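Local atomic coordinates of alpha-glucosidase ([Eubacterium] rectale, PDB entry 6PNR), a protein that acts as a family 31 glycoside hydrolase and sulfoquinovosidase, probably cleaving the alpha-glycosidic bond of sulfoquinovosides derived from sulfolipids. Residues 15-20 and 174-179; 52-57 and 197-202; 113-118 and 585-590. All blocks are in the same frame, centred on the assembly; numbering follows the deposited sequence.

Contact 1: 15-20 and 174-179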
loop_
_atom_site.group_PDB
_atom_site.type_symbol
_atom_site.label_atom_id
_atom_site.label_comp_id
_atom_site.label_asym_id
_atom_site.label_seq_id
_atom_site.Cartn_x
_atom_site.Cartn_y
_atom_site.Cartn_z
ATOM N N GLY A 15 -23.046 -9.533 31.923
ATOM C CA GLY A 15 -24.085 -10.534 32.005
ATOM C C GLY A 15 -23.473 -11.917 32.075
ATOM O O GLY A 15 -22.682 -12.213 32.978
ATOM N N GLU A 16 -23.824 -12.772 31.117
ATOM C CA GLU A 16 -23.230 -14.096 31.005
ATOM C C GLU A 16 -22.275 -14.197 29.818
ATOM O O GLU A 16 -21.942 -15.304 29.381
ATOM C CB GLU A 16 -24.329 -15.156 30.913
ATOM C CG GLU A 16 -25.233 -15.200 32.135
ATOM C CD GLU A 16 -26.577 -15.838 31.836
ATOM O OE1 GLU A 16 -26.601 -16.877 31.136
ATOM O OE2 GLU A 16 -27.607 -15.288 32.290
ATOM N N LYS A 17 -21.822 -13.062 29.292
ATOM C CA LYS A 17 -20.875 -13.026 28.183
ATOM C C LYS A 17 -19.516 -12.588 28.713
ATOM O O LYS A 17 -19.398 -11.520 29.321
ATOM C CB LYS A 17 -21.364 -12.084 27.082
ATOM C CG LYS A 17 -21.075 -12.555 25.667
ATOM C CD LYS A 17 -22.303 -12.346 24.786
ATOM C CE LYS A 17 -22.071 -12.824 23.362
ATOM N NZ LYS A 17 -23.328 -12.776 22.553
ATOM N N ARG A 18 -18.500 -13.414 28.490
ATOM C CA ARG A 18 -17.142 -13.095 28.911
ATOM C C ARG A 18 -16.547 -12.069 27.950
ATOM O O ARG A 18 -16.478 -12.317 26.741
ATOM C CB ARG A 18 -16.295 -14.367 28.946
ATOM C CG ARG A 18 -14.947 -14.217 29.634
ATOM C CD ARG A 18 -14.148 -15.519 29.628
ATOM N NE ARG A 18 -13.978 -16.065 28.281
ATOM C CZ ARG A 18 -14.643 -17.117 27.812
ATOM N NH1 ARG A 18 -15.520 -17.743 28.587
ATOM N NH2 ARG A 18 -14.431 -17.545 26.572
ATOM N N ILE A 19 -16.127 -10.917 28.469
ATOM C CA ILE A 19 -15.510 -9.898 27.624
ATOM C C ILE A 19 -14.008 -9.753 27.854
ATOM O O ILE A 19 -13.314 -9.240 26.961
ATOM C CB ILE A 19 -16.204 -8.528 27.775
ATOM C CG1 ILE A 19 -16.014 -7.969 29.175
ATOM C CG2 ILE A 19 -17.682 -8.616 27.425
ATOM C CD1 ILE A 19 -16.383 -6.498 29.268
ATOM N N LEU A 20 -13.480 -10.173 28.999
ATOM C CA LEU A 20 -12.044 -10.132 29.247
ATOM C C LEU A 20 -11.577 -11.479 29.765
ATOM O O LEU A 20 -12.278 -12.133 30.543
ATOM C CB LEU A 20 -11.655 -9.049 30.268
ATOM C CG LEU A 20 -11.783 -7.579 29.868
ATOM C CD1 LEU A 20 -11.163 -6.691 30.931
ATOM C CD2 LEU A 20 -11.127 -7.315 28.506
ATOM N N SER A 174 -19.722 -2.124 21.633
ATOM C CA SER A 174 -19.924 -3.509 21.235
ATOM C C SER A 174 -21.399 -3.888 21.304
ATOM O O SER A 174 -22.172 -3.319 22.079
ATOM C CB SER A 174 -19.119 -4.459 22.130
ATOM O OG SER A 174 -19.615 -5.788 22.039
ATOM N N THR A 175 -21.779 -4.878 20.492
ATOM C CA THR A 175 -23.140 -5.393 20.546
ATOM C C THR A 175 -23.400 -6.239 21.795
ATOM O O THR A 175 -24.547 -6.615 22.032
ATOM C CB THR A 175 -23.454 -6.187 19.274
ATOM O OG1 THR A 175 -22.439 -7.166 19.034
ATOM C CG2 THR A 175 -23.501 -5.239 18.063
ATOM N N ASN A 176 -22.378 -6.533 22.587
ATOM C CA ASN A 176 -22.602 -6.981 23.963
ATOM C C ASN A 176 -23.062 -5.845 24.873
ATOM O O ASN A 176 -23.153 -6.064 26.086
ATOM C CB ASN A 176 -21.329 -7.612 24.536
ATOM C CG ASN A 176 -20.921 -8.865 23.799
ATOM O OD1 ASN A 176 -21.755 -9.556 23.220
ATOM N ND2 ASN A 176 -19.627 -9.159 23.806
ATOM N N LYS A 177 -23.310 -4.658 24.309
ATOM C CA LYS A 177 -23.877 -3.518 25.037
ATOM C C LYS A 177 -22.936 -3.027 26.136
ATOM O O LYS A 177 -23.320 -2.853 27.293
ATOM C CB LYS A 177 -25.260 -3.845 25.595
ATOM C CG LYS A 177 -26.344 -3.822 24.527
ATOM C CD LYS A 177 -27.714 -4.084 25.116
ATOM C CE LYS A 177 -28.675 -4.563 24.049
ATOM N NZ LYS A 177 -30.051 -4.741 24.576
ATOM N N TYR A 178 -21.683 -2.808 25.749
ATOM C CA TYR A 178 -20.724 -2.045 26.528
ATOM C C TYR A 178 -19.987 -1.108 25.577
ATOM O O TYR A 178 -19.964 -1.319 24.359
ATOM C CB TYR A 178 -19.726 -2.956 27.276
ATOM C CG TYR A 178 -18.726 -3.707 26.386
ATOM C CD1 TYR A 178 -17.572 -3.085 25.922
ATOM C CD2 TYR A 178 -18.927 -5.043 26.038
ATOM C CE1 TYR A 178 -16.668 -3.749 25.121
ATOM C CE2 TYR A 178 -18.022 -5.720 25.240
ATOM C CZ TYR A 178 -16.893 -5.066 24.780
ATOM O OH TYR A 178 -15.971 -5.714 23.979
ATOM N N TYR A 179 -19.400 -0.058 26.138
ATOM C CA TYR A 179 -18.383 0.709 25.441
ATOM C C TYR A 179 -17.080 0.572 26.206
ATOM O O TYR A 179 -17.076 0.347 27.421
ATOM C CB TYR A 179 -18.759 2.201 25.277
ATOM C CG TYR A 179 -18.509 3.095 26.477
ATOM C CD1 TYR A 179 -17.281 3.730 26.666
ATOM C CD2 TYR A 179 -19.521 3.352 27.387
ATOM C CE1 TYR A 179 -17.069 4.567 27.756
ATOM C CE2 TYR A 179 -19.319 4.187 28.469
ATOM C CZ TYR A 179 -18.098 4.778 28.661
ATOM O OH TYR A 179 -17.918 5.603 29.753
#
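Ile19 and Tyr178 meet because of their first torsions: the ring of Tyr178 is turned in between its backbone N and carbonyl carbon (chi1 69°), and Ile19 holds CG1 in the same kind of position (chi1 66°), leaving the CG2 branch beside its own backbone N. CG2 of Ile19 lies 3.6 Å from CE2 of Tyr178, beyond the rim of the ring, and CD1 of the same isoleucine lies over one face of it. The opposite face is covered by CB of Ser174, which holds the ring between the two residues. A second patch lies beside this one. The chain of Lys17, bent at chi2 (136°), crosses the amide of Asn176 at about a right angle and passes OD1 with its methylenes, CD at 3.2 Å and CE at 3.3 Å, while ND2 of Asn176 packs against CG2 of Ile19. No hydrogen bond joins the segments; the pairing rests on packing, probably helped by the partial charge of OD1 near the charged end of Lys17. Asn176 is steadied by an ST turn, its backbone N donating to OG of Ser174 (2.9 Å). In the fold, strand 17-22 pairs with strand 10-14, and Ile19 also bonds Ala107 through the backbone; it meets the hairpin between strands 168-174 and 178-182. Ile211 of strand 208-213 packs on both Ile19 and Tyr178, and helix 217-228 lies against Thr175 and Tyr179.

Contact 2: 52-57 and 197-202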
loop_
_atom_site.group_PDB
_atom_site.type_symbol
_atom_site.label_atom_id
_atom_site.label_comp_id
_atom_site.label_asym_id
_atom_site.label_seq_id
_atom_site.Cartn_x
_atom_site.Cartn_y
_atom_site.Cartn_z
ATOM N N THR A 52 10.543 -4.556 17.143
ATOM C CA THR A 52 11.639 -5.457 17.474
ATOM C C THR A 52 11.303 -6.417 18.610
ATOM O O THR A 52 11.932 -7.477 18.708
ATOM C CB THR A 52 12.898 -4.659 17.842
ATOM O OG1 THR A 52 12.554 -3.619 18.766
ATOM C CG2 THR A 52 13.515 -4.043 16.608
ATOM N N GLU A 53 10.334 -6.090 19.468
ATOM C CA GLU A 53 9.922 -7.002 20.527
ATOM C C GLU A 53 8.411 -6.981 20.684
ATOM O O GLU A 53 7.784 -5.918 20.618
ATOM C CB GLU A 53 10.590 -6.651 21.874
ATOM C CG GLU A 53 12.117 -6.584 21.829
ATOM C CD GLU A 53 12.746 -6.344 23.205
ATOM O OE1 GLU A 53 12.045 -6.549 24.216
ATOM O OE2 GLU A 53 13.935 -5.947 23.273
ATOM N N ARG A 54 7.828 -8.163 20.874
ATOM C CA ARG A 54 6.436 -8.299 21.288
ATOM C C ARG A 54 6.292 -9.643 21.984
ATOM O O ARG A 54 6.686 -10.666 21.418
ATOM C CB ARG A 54 5.456 -8.229 20.105
ATOM C CG ARG A 54 4.071 -8.776 20.476
ATOM C CD ARG A 54 2.991 -8.597 19.403
ATOM N NE ARG A 54 1.772 -9.313 19.790
ATOM C CZ ARG A 54 0.538 -9.010 19.382
ATOM N NH1 ARG A 54 0.325 -7.988 18.553
ATOM N NH2 ARG A 54 -0.493 -9.732 19.816
ATOM N N PHE A 55 5.723 -9.653 23.189
ATOM C CA PHE A 55 5.589 -10.925 23.889
ATOM C C PHE A 55 4.440 -10.843 24.875
ATOM O O PHE A 55 4.171 -9.768 25.429
ATOM C CB PHE A 55 6.894 -11.312 24.604
ATOM C CG PHE A 55 7.507 -10.205 25.406
ATOM C CD1 PHE A 55 7.110 -9.979 26.714
ATOM C CD2 PHE A 55 8.490 -9.400 24.863
ATOM C CE1 PHE A 55 7.680 -8.963 27.462
ATOM C CE2 PHE A 55 9.062 -8.380 25.602
ATOM C CZ PHE A 55 8.659 -8.166 26.909
ATOM N N PRO A 56 3.732 -11.947 25.100
ATOM C CA PRO A 56 2.652 -11.938 26.087
ATOM C C PRO A 56 3.202 -11.894 27.501
ATOM O O PRO A 56 4.315 -12.343 27.778
ATOM C CB PRO A 56 1.913 -13.252 25.818
ATOM C CG PRO A 56 2.980 -14.156 25.260
ATOM C CD PRO A 56 3.896 -13.265 24.457
ATOM N N LEU A 57 2.409 -11.329 28.398
ATOM C CA LEU A 57 2.793 -11.213 29.793
ATOM C C LEU A 57 2.305 -12.425 30.576
ATOM O O LEU A 57 1.253 -12.998 30.274
ATOM C CB LEU A 57 2.215 -9.939 30.404
ATOM C CG LEU A 57 2.757 -8.618 29.866
ATOM C CD1 LEU A 57 2.046 -7.475 30.564
ATOM C CD2 LEU A 57 4.246 -8.546 30.092
ATOM N N PHE A 197 -11.365 -12.314 19.310
ATOM C CA PHE A 197 -10.866 -11.224 20.135
ATOM C C PHE A 197 -10.737 -9.954 19.301
ATOM O O PHE A 197 -10.460 -10.007 18.099
ATOM C CB PHE A 197 -9.510 -11.563 20.783
ATOM C CG PHE A 197 -8.400 -11.865 19.803
ATOM C CD1 PHE A 197 -7.585 -10.849 19.314
ATOM C CD2 PHE A 197 -8.140 -13.174 19.408
ATOM C CE1 PHE A 197 -6.557 -11.126 18.418
ATOM C CE2 PHE A 197 -7.109 -13.462 18.518
ATOM C CZ PHE A 197 -6.312 -12.436 18.023
ATOM N N HIS A 198 -10.968 -8.823 19.955
ATOM C CA HIS A 198 -10.487 -7.530 19.488
ATOM C C HIS A 198 -9.114 -7.301 20.097
ATOM O O HIS A 198 -8.826 -7.770 21.201
ATOM C CB HIS A 198 -11.422 -6.387 19.901
ATOM C CG HIS A 198 -12.879 -6.729 19.844
ATOM N ND1 HIS A 198 -13.467 -7.321 18.750
ATOM C CD2 HIS A 198 -13.869 -6.556 20.754
ATOM C CE1 HIS A 198 -14.755 -7.496 18.983
ATOM N NE2 HIS A 198 -15.026 -7.037 20.192
ATOM N N GLU A 199 -8.253 -6.591 19.379
ATOM C CA GLU A 199 -6.934 -6.272 19.912
ATOM C C GLU A 199 -6.676 -4.787 19.733
ATOM O O GLU A 199 -6.735 -4.271 18.610
ATOM C CB GLU A 199 -5.829 -7.104 19.251
ATOM C CG GLU A 199 -4.438 -6.778 19.784
ATOM C CD GLU A 199 -3.376 -7.803 19.369
ATOM O OE1 GLU A 199 -2.796 -7.648 18.274
ATOM O OE2 GLU A 199 -3.127 -8.761 20.142
ATOM N N LEU A 200 -6.374 -4.111 20.836
ATOM C CA LEU A 200 -6.197 -2.667 20.865
ATOM C C LEU A 200 -4.711 -2.382 21.040
ATOM O O LEU A 200 -4.161 -2.580 22.130
ATOM C CB LEU A 200 -7.022 -2.049 21.989
ATOM C CG LEU A 200 -8.437 -2.608 22.171
ATOM C CD1 LEU A 200 -9.126 -1.921 23.352
ATOM C CD2 LEU A 200 -9.293 -2.493 20.899
ATOM N N GLN A 201 -4.057 -1.959 19.960
ATOM C CA GLN A 201 -2.639 -1.611 19.991
ATOM C C GLN A 201 -2.480 -0.136 20.357
ATOM O O GLN A 201 -3.110 0.727 19.741
ATOM C CB GLN A 201 -1.977 -1.888 18.640
ATOM C CG GLN A 201 -0.506 -1.483 18.603
ATOM C CD GLN A 201 0.145 -1.637 17.226
ATOM O OE1 GLN A 201 1.294 -1.235 17.025
ATOM N NE2 GLN A 201 -0.577 -2.225 16.287
ATOM N N ILE A 202 -1.634 0.148 21.350
ATOM C CA ILE A 202 -1.387 1.504 21.837
ATOM C C ILE A 202 0.113 1.755 21.826
ATOM O O ILE A 202 0.892 0.888 22.235
ATOM C CB ILE A 202 -1.947 1.719 23.264
ATOM C CG1 ILE A 202 -3.296 1.024 23.460
ATOM C CG2 ILE A 202 -2.076 3.205 23.556
ATOM C CD1 ILE A 202 -4.444 1.614 22.663
#
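Arg54 and Glu199 form a buried salt bridge on one face of the six-stranded antiparallel sheet in the N-terminal beta-sandwich domain of this family 31 enzyme. The guanidinium grips the carboxylate end-on. NH2 of Arg54 reaches OE2 of Glu199 at 2.8 Å on its syn side, somewhat out of the carboxylate plane and with OE2 tilted from the guanidinium plane. NH1 of Arg54 reaches OE1 of Glu199 at 3.2 Å from above the carboxylate plane, OE1 lying in the guanidinium plane; a weak third bond links NH2 to OE1. The two flat groups are twisted 52° apart, so the grip is not coplanar. Their strands, 44-56 and 197-202, are separated by strands 29-41 and 101-107, and both side chains stretch to span the gap from opposite directions, each with CG anti to its backbone N (chi1 163° for Arg54, 180° for Glu199). In the next shell, the intervening strands supply Tyr30 and Trp103, both cation-pi partners of the guanidinium, and Arg105, whose NE forms a salt bridge with OE2 of Glu199. Two arginines on one buried carboxylate probably keep it ionised. The second subunit completes the site, making it part of the dimer interface: Thr52 O of that subunit accepts a weak hydrogen bond from NE of Arg54, and OE1 of Glu199 is also hydrogen-bonded to OH of Tyr50 of the second subunit.

Contact 3: 113-118 and 585-590. With SO4 (sulfate ion), chain D.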
loop_
_atom_site.group_PDB
_atom_site.type_symbol
_atom_site.label_atom_id
_atom_site.label_comp_id
_atom_site.label_asym_id
_atom_site.label_seq_id
_atom_site.Cartn_x
_atom_site.Cartn_y
_atom_site.Cartn_z
ATOM N N LYS A 113 -20.604 -7.359 16.735
ATOM C CA LYS A 113 -20.320 -6.189 15.918
ATOM C C LYS A 113 -19.904 -5.033 16.819
ATOM O O LYS A 113 -20.195 -5.019 18.017
ATOM C CB LYS A 113 -21.534 -5.825 15.052
ATOM C CG LYS A 113 -21.786 -6.899 14.012
ATOM C CD LYS A 113 -23.129 -6.847 13.355
ATOM C CE LYS A 113 -23.194 -8.011 12.364
ATOM N NZ LYS A 113 -24.498 -8.112 11.677
ATOM N N CYS A 114 -19.209 -4.060 16.224
ATOM C CA CYS A 114 -18.563 -2.981 16.962
ATOM C C CYS A 114 -18.681 -1.677 16.187
ATOM O O CYS A 114 -18.569 -1.663 14.956
ATOM C CB CYS A 114 -17.086 -3.287 17.217
ATOM S SG CYS A 114 -16.802 -4.714 18.299
ATOM N N TYR A 115 -18.869 -0.579 16.911
ATOM C CA TYR A 115 -19.136 0.701 16.278
ATOM C C TYR A 115 -18.310 1.792 16.948
ATOM O O TYR A 115 -18.008 1.729 18.142
ATOM C CB TYR A 115 -20.624 1.038 16.341
ATOM C CG TYR A 115 -21.505 -0.065 15.797
ATOM C CD1 TYR A 115 -21.865 -0.093 14.457
ATOM C CD2 TYR A 115 -21.966 -1.087 16.625
ATOM C CE1 TYR A 115 -22.664 -1.097 13.957
ATOM C CE2 TYR A 115 -22.762 -2.100 16.134
ATOM C CZ TYR A 115 -23.110 -2.103 14.804
ATOM O OH TYR A 115 -23.903 -3.103 14.307
ATOM N N GLY A 116 -17.943 2.796 16.164
ATOM C CA GLY A 116 -17.246 3.920 16.752
ATOM C C GLY A 116 -15.843 4.132 16.223
ATOM O O GLY A 116 -15.642 4.244 15.009
ATOM N N CYS A 117 -14.870 4.178 17.134
ATOM C CA CYS A 117 -13.510 4.629 16.831
ATOM C C CYS A 117 -13.515 6.032 16.234
ATOM O O CYS A 117 -12.718 6.350 15.350
ATOM C CB CYS A 117 -12.776 3.644 15.916
ATOM S SG CYS A 117 -12.204 2.177 16.842
ATOM N N GLY A 118 -14.416 6.882 16.734
ATOM C CA GLY A 118 -14.503 8.255 16.265
ATOM C C GLY A 118 -15.517 8.443 15.159
ATOM O O GLY A 118 -16.495 7.702 15.075
ATOM N N LYS A 585 -31.100 -6.995 10.840
ATOM C CA LYS A 585 -30.635 -6.185 9.717
ATOM C C LYS A 585 -30.246 -4.781 10.164
ATOM O O LYS A 585 -29.382 -4.156 9.545
ATOM C CB LYS A 585 -31.709 -6.111 8.628
ATOM C CG LYS A 585 -31.980 -7.436 7.926
ATOM C CD LYS A 585 -33.023 -7.272 6.830
ATOM C CE LYS A 585 -33.402 -8.616 6.214
ATOM N NZ LYS A 585 -34.387 -8.468 5.100
ATOM N N ALA A 586 -30.866 -4.275 11.234
ATOM C CA ALA A 586 -30.555 -2.935 11.718
ATOM C C ALA A 586 -29.084 -2.764 12.083
ATOM O O ALA A 586 -28.576 -1.639 12.056
ATOM C CB ALA A 586 -31.430 -2.600 12.920
ATOM N N TYR A 587 -28.380 -3.847 12.406
ATOM C CA TYR A 587 -26.970 -3.737 12.754
ATOM C C TYR A 587 -26.051 -3.649 11.540
ATOM O O TYR A 587 -24.865 -3.352 11.710
ATOM C CB TYR A 587 -26.564 -4.914 13.649
ATOM C CG TYR A 587 -27.221 -4.820 15.010
ATOM C CD1 TYR A 587 -26.603 -4.163 16.063
ATOM C CD2 TYR A 587 -28.486 -5.349 15.217
ATOM C CE1 TYR A 587 -27.233 -4.062 17.306
ATOM C CE2 TYR A 587 -29.114 -5.256 16.431
ATOM C CZ TYR A 587 -28.492 -4.613 17.474
ATOM O OH TYR A 587 -29.159 -4.539 18.679
ATOM N N ASP A 588 -26.558 -3.889 10.331
ATOM C CA ASP A 588 -25.730 -3.877 9.128
ATOM C C ASP A 588 -25.962 -2.658 8.255
ATOM O O ASP A 588 -25.319 -2.528 7.207
ATOM C CB ASP A 588 -25.980 -5.134 8.292
ATOM C CG ASP A 588 -25.538 -6.396 8.993
ATOM O OD1 ASP A 588 -24.457 -6.380 9.632
ATOM O OD2 ASP A 588 -26.275 -7.401 8.906
ATOM N N ILE A 589 -26.870 -1.776 8.641
ATOM C CA ILE A 589 -27.307 -0.680 7.792
ATOM C C ILE A 589 -26.575 0.587 8.209
ATOM O O ILE A 589 -26.618 0.981 9.379
ATOM C CB ILE A 589 -28.828 -0.500 7.881
ATOM C CG1 ILE A 589 -29.524 -1.659 7.142
ATOM C CG2 ILE A 589 -29.233 0.869 7.341
ATOM C CD1 ILE A 589 -30.986 -1.802 7.466
ATOM N N GLN A 590 -25.910 1.239 7.256
ATOM C CA GLN A 590 -25.197 2.462 7.590
ATOM C C GLN A 590 -25.520 3.638 6.675
ATOM O O GLN A 590 -24.931 4.711 6.851
ATOM C CB GLN A 590 -23.675 2.209 7.616
ATOM C CG GLN A 590 -23.039 1.955 6.256
ATOM C CD GLN A 590 -21.523 1.843 6.323
ATOM O OE1 GLN A 590 -20.972 1.078 7.116
ATOM N NE2 GLN A 590 -20.836 2.622 5.491
HETATM S S SO4 D . -26.862 -0.017 3.837
HETATM O O1 SO4 D . -25.782 -0.142 4.826
HETATM O O2 SO4 D . -27.670 -1.248 3.855
HETATM O O3 SO4 D . -26.294 0.138 2.490
HETATM O O4 SO4 D . -27.722 1.136 4.160
#
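Two polar bonds tie Lys113 and Tyr115 to the loop 585-590, which opens with a 3-10 turn. The first is neutral: OH of Tyr115 donates to the backbone carbonyl O of Tyr587 at 2.8 Å, lying in the carbonyl plane on a lone pair, with a C=O...OH angle of 119° and the oxygen near the plane of the Tyr115 ring. The second bond is ionic. Lys113, its chain extended beyond CG, carries NZ to within 2.7 Å of OD1 of Asp588 on the syn side of the carboxylate, 27° out of its plane. Although CB of Asp588 points away from segment 113-118, its carboxylate swings back, with CG beside the backbone N (chi1 -66°), and the two side chains cross at about a right angle.

Packing fills in between these bonds. CB of Tyr587 touches both partners, lying 3.3 Å from OH of Tyr115 and 4.0 Å from CD of Lys113, and the hydroxyl of Tyr115 meets the Tyr587 ring at its edge. The apolar part of the pairing sets CD1 of Tyr587 4.2 Å from CZ of Tyr115. An anion, a sulfate probably from the crystallisation liquor, accepts at O1 from N of Gln590 (2.8 Å) and is also hydrogen-bonded to N of Tyr591.

Around the contact, Phe577 stacks on the ring of Tyr587 and also meets that of Tyr115, and OH of Tyr587 bonds O of Glu581. Gln590 reaches Ser122 and Phe124 beyond strand 114-118. The whole joins this edge strand of the eight-stranded N-terminal sheet to the loop between strands 573-574 and 593-595 of the family 31 C-terminal domain.

In the fold
The three contacts lie in and around the N-terminal beta-rich region but differ in chemistry. Both touching residues of contact 2 are buried, and it is charged and shared with the second subunit; contacts 1 and 3 are only partly buried and lie within one subunit. Contact 1 relies on packing without a cross-segment hydrogen bond, whereas contact 3 combines an ion pair with a tyrosine-to-carbonyl bond to link separate domains. Contacts 1 and 3 each have one segment on the eight-stranded sheet; Thr175 N probably hydrogen-bonds Lys113 O, and Thr175 packs on Tyr115 and Tyr587. His198, in the strand of contact 2, packs against Tyr178 and Cys114, where the six-stranded sheet packs on the eight-stranded one.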